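Side-chain contact in epidermin decarboxylase (Staphylococcus epidermidis, PDB 1G63), which catalyses the FMN-dependent oxidative decarboxylation of the C-terminal cysteine residue of the epidermin precursor peptide, working as a homododecamer: residues V23-H28 against E166-F171. Residues are numbered along the deposited sequence; the frame is centred on the assembly and turned at random.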
ATOM      1  N   VAL B  23     -24.521  28.096   5.866  1.00 49.97           N
ATOM      2  CA  VAL B  23     -25.545  28.661   4.998  1.00 51.63           C
ATOM      3  C   VAL B  23     -26.216  29.879   5.640  1.00 52.09           C
ATOM      4  O   VAL B  23     -26.540  30.858   4.963  1.00 51.43           O
ATOM      5  CB  VAL B  23     -26.609  27.596   4.642  1.00 51.98           C
ATOM      6  CG1 VAL B  23     -27.138  26.947   5.910  1.00 52.61           C
ATOM      7  CG2 VAL B  23     -27.740  28.234   3.837  1.00 51.11           C
ATOM      8  N   GLU B  24     -26.407  29.815   6.953  1.00 53.03           N
ATOM      9  CA  GLU B  24     -27.033  30.903   7.693  1.00 53.29           C
ATOM     10  C   GLU B  24     -26.136  32.146   7.708  1.00 52.27           C
ATOM     11  O   GLU B  24     -26.585  33.254   7.414  1.00 51.82           O
ATOM     12  CB  GLU B  24     -27.313  30.451   9.126  1.00 55.63           C
ATOM     13  CG  GLU B  24     -28.311  31.322   9.858  1.00 59.44           C
ATOM     14  CD  GLU B  24     -29.745  31.003   9.490  1.00 60.52           C
ATOM     15  OE1 GLU B  24     -30.643  31.776   9.882  1.00 61.17           O
ATOM     16  OE2 GLU B  24     -29.971  29.975   8.819  1.00 61.49           O
ATOM     17  N   LEU B  25     -24.865  31.948   8.050  1.00 51.25           N
ATOM     18  CA  LEU B  25     -23.895  33.034   8.116  1.00 50.01           C
ATOM     19  C   LEU B  25     -23.546  33.619   6.750  1.00 50.18           C
ATOM     20  O   LEU B  25     -23.101  34.762   6.660  1.00 48.72           O
ATOM     21  CB  LEU B  25     -22.616  32.551   8.804  1.00 48.21           C
ATOM     22  CG  LEU B  25     -22.744  32.180  10.282  1.00 48.00           C
ATOM     23  CD1 LEU B  25     -21.466  31.521  10.770  1.00 47.91           C
ATOM     24  CD2 LEU B  25     -23.048  33.429  11.090  1.00 48.29           C
ATOM     25  N   LYS B  26     -23.743  32.838   5.690  1.00 50.71           N
ATOM     26  CA  LYS B  26     -23.442  33.305   4.339  1.00 51.45           C
ATOM     27  C   LYS B  26     -24.294  34.507   3.964  1.00 52.58           C
ATOM     28  O   LYS B  26     -24.008  35.205   2.987  1.00 51.85           O
ATOM     29  CB  LYS B  26     -23.687  32.197   3.316  1.00 51.47           C
ATOM     30  CG  LYS B  26     -22.564  31.188   3.201  1.00 51.29           C
ATOM     31  CD  LYS B  26     -21.981  31.170   1.797  1.00 49.93           C
ATOM     32  CE  LYS B  26     -21.463  32.532   1.391  1.00 50.12           C
ATOM     33  NZ  LYS B  26     -20.967  32.531  -0.012  1.00 49.42           N
ATOM     34  N   GLN B  27     -25.342  34.745   4.744  1.00 53.10           N
ATOM     35  CA  GLN B  27     -26.241  35.852   4.479  1.00 53.93           C
ATOM     36  C   GLN B  27     -25.830  37.158   5.137  1.00 53.09           C
ATOM     37  O   GLN B  27     -26.347  38.214   4.785  1.00 54.06           O
ATOM     38  CB  GLN B  27     -27.650  35.486   4.929  1.00 57.17           C
ATOM     39  CG  GLN B  27     -28.195  34.237   4.271  1.00 59.73           C
ATOM     40  CD  GLN B  27     -29.612  33.933   4.711  1.00 62.08           C
ATOM     41  OE1 GLN B  27     -29.885  33.764   5.904  1.00 63.02           O
ATOM     42  NE2 GLN B  27     -30.529  33.862   3.749  1.00 63.61           N
ATOM     43  N   HIS B  28     -24.902  37.100   6.086  1.00 52.31           N
ATOM     44  CA  HIS B  28     -24.471  38.313   6.770  1.00 50.67           C
ATOM     45  C   HIS B  28     -23.019  38.693   6.500  1.00 49.50           C
ATOM     46  O   HIS B  28     -22.626  39.834   6.735  1.00 49.41           O
ATOM     47  CB  HIS B  28     -24.679  38.174   8.283  1.00 51.23           C
ATOM     48  CG  HIS B  28     -26.079  37.812   8.675  1.00 52.27           C
ATOM     49  ND1 HIS B  28     -26.615  36.561   8.454  1.00 54.10           N
ATOM     50  CD2 HIS B  28     -27.047  38.533   9.286  1.00 52.55           C
ATOM     51  CE1 HIS B  28     -27.852  36.525   8.916  1.00 53.98           C
ATOM     52  NE2 HIS B  28     -28.140  37.709   9.426  1.00 53.59           N
ATOM     53  N   GLU B 166     -28.561  33.602  16.005  1.00 49.55           N
ATOM     54  CA  GLU B 166     -28.784  34.975  16.445  1.00 50.01           C
ATOM     55  C   GLU B 166     -27.774  35.257  17.565  1.00 47.98           C
ATOM     56  O   GLU B 166     -27.276  36.375  17.712  1.00 46.94           O
ATOM     57  CB  GLU B 166     -30.215  35.119  16.970  1.00 53.51           C
ATOM     58  CG  GLU B 166     -30.489  36.409  17.722  1.00 60.22           C
ATOM     59  CD  GLU B 166     -31.490  36.217  18.864  1.00 65.07           C
ATOM     60  OE1 GLU B 166     -31.732  37.193  19.613  1.00 67.05           O
ATOM     61  OE2 GLU B 166     -32.033  35.094  19.016  1.00 66.09           O
ATOM     62  N   ASN B 167     -27.480  34.224  18.349  1.00 46.47           N
ATOM     63  CA  ASN B 167     -26.526  34.321  19.445  1.00 44.89           C
ATOM     64  C   ASN B 167     -25.098  34.608  18.949  1.00 42.81           C
ATOM     65  O   ASN B 167     -24.431  35.502  19.473  1.00 42.55           O
ATOM     66  CB  ASN B 167     -26.527  33.023  20.268  1.00 47.68           C
ATOM     67  CG  ASN B 167     -27.784  32.858  21.127  1.00 50.06           C
ATOM     68  OD1 ASN B 167     -28.053  31.765  21.647  1.00 52.04           O
ATOM     69  ND2 ASN B 167     -28.546  33.935  21.290  1.00 48.01           N
ATOM     70  N   VAL B 168     -24.624  33.874  17.944  1.00 40.02           N
ATOM     71  CA  VAL B 168     -23.265  34.123  17.468  1.00 38.58           C
ATOM     72  C   VAL B 168     -23.182  35.439  16.695  1.00 36.74           C
ATOM     73  O   VAL B 168     -22.130  36.069  16.646  1.00 36.85           O
ATOM     74  CB  VAL B 168     -22.692  32.934  16.611  1.00 35.75           C
ATOM     75  CG1 VAL B 168     -23.262  31.624  17.096  1.00 36.99           C
ATOM     76  CG2 VAL B 168     -22.958  33.128  15.157  1.00 36.12           C
ATOM     77  N   LEU B 169     -24.292  35.864  16.105  1.00 35.82           N
ATOM     78  CA  LEU B 169     -24.308  37.123  15.369  1.00 35.27           C
ATOM     79  C   LEU B 169     -24.145  38.281  16.347  1.00 35.19           C
ATOM     80  O   LEU B 169     -23.387  39.207  16.104  1.00 33.39           O
ATOM     81  CB  LEU B 169     -25.626  37.265  14.609  1.00 34.91           C
ATOM     82  CG  LEU B 169     -25.602  37.051  13.094  1.00 35.92           C
ATOM     83  CD1 LEU B 169     -24.514  36.077  12.707  1.00 36.69           C
ATOM     84  CD2 LEU B 169     -26.969  36.563  12.638  1.00 34.49           C
ATOM     85  N   ASN B 170     -24.853  38.207  17.470  1.00 36.12           N
ATOM     86  CA  ASN B 170     -24.793  39.253  18.483  1.00 36.90           C
ATOM     87  C   ASN B 170     -23.459  39.283  19.229  1.00 36.18           C
ATOM     88  O   ASN B 170     -22.956  40.353  19.573  1.00 36.31           O
ATOM     89  CB  ASN B 170     -25.924  39.067  19.503  1.00 38.86           C
ATOM     90  CG  ASN B 170     -25.978  40.192  20.533  1.00 41.52           C
ATOM     91  OD1 ASN B 170     -26.338  41.329  20.210  1.00 45.17           O
ATOM     92  ND2 ASN B 170     -25.608  39.885  21.771  1.00 40.61           N
ATOM     93  N   PHE B 171     -22.898  38.105  19.490  1.00 35.64           N
ATOM     94  CA  PHE B 171     -21.634  38.000  20.210  1.00 33.84           C
ATOM     95  C   PHE B 171     -20.483  38.475  19.343  1.00 33.73           C
ATOM     96  O   PHE B 171     -19.514  39.038  19.838  1.00 34.11           O
ATOM     97  CB  PHE B 171     -21.382  36.554  20.632  1.00 31.84           C
ATOM     98  CG  PHE B 171     -20.187  36.383  21.525  1.00 29.88           C
ATOM     99  CD1 PHE B 171     -20.228  36.803  22.850  1.00 29.16           C
ATOM    100  CD2 PHE B 171     -19.019  35.809  21.041  1.00 29.50           C
ATOM    101  CE1 PHE B 171     -19.120  36.653  23.691  1.00 28.91           C
ATOM    102  CE2 PHE B 171     -17.897  35.654  21.876  1.00 31.00           C
ATOM    103  CZ  PHE B 171     -17.950  36.079  23.203  1.00 28.69           C
TER
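Leu169 reaches across from helix 165-172 with its two methyl groups parted, one laid on the ring of His28 and the other against Leu25. CD2 of Leu169 sits over one face of the imidazole, 3.8 Å from the ring centroid and 18° off the ring normal, a CH-pi contact displaced toward the rim; its nearest ring atom is NE2 of His28, at 3.6 Å. The leucine side chain lies roughly perpendicular to that of His28. With CG anti to the carbonyl carbon (chi1 -55°), the His28 ring turns back beside its own backbone N, and ND1 can make a weak hydrogen bond to O of Glu24 (3.5 Å, 139° at the hydrogen). This bond runs in the ring plane, using the edge while the methyl takes a face. The other methyl, CD1 of Leu169, meets CD2 of Leu25 at 3.4 Å, the leucine chains running alongside and pointing opposite ways. CD2 of Leu25 also touches CG2 of Val168 at 4.1 Å, the two side chains being nearly perpendicular. No hydrogen bond joins the segments; the contact is made of methyl-methyl packing and one CH-pi contact, lying away from the flavin sites. It packs segment 23-28, on helix 18-25, against helix 165-172 in this Rossmann-like fold. Ile165 extends the seam against Glu24 and Leu25, Phe29 also touches Leu169, and Val168 rests on Phe113 of the sheet strand 110-114.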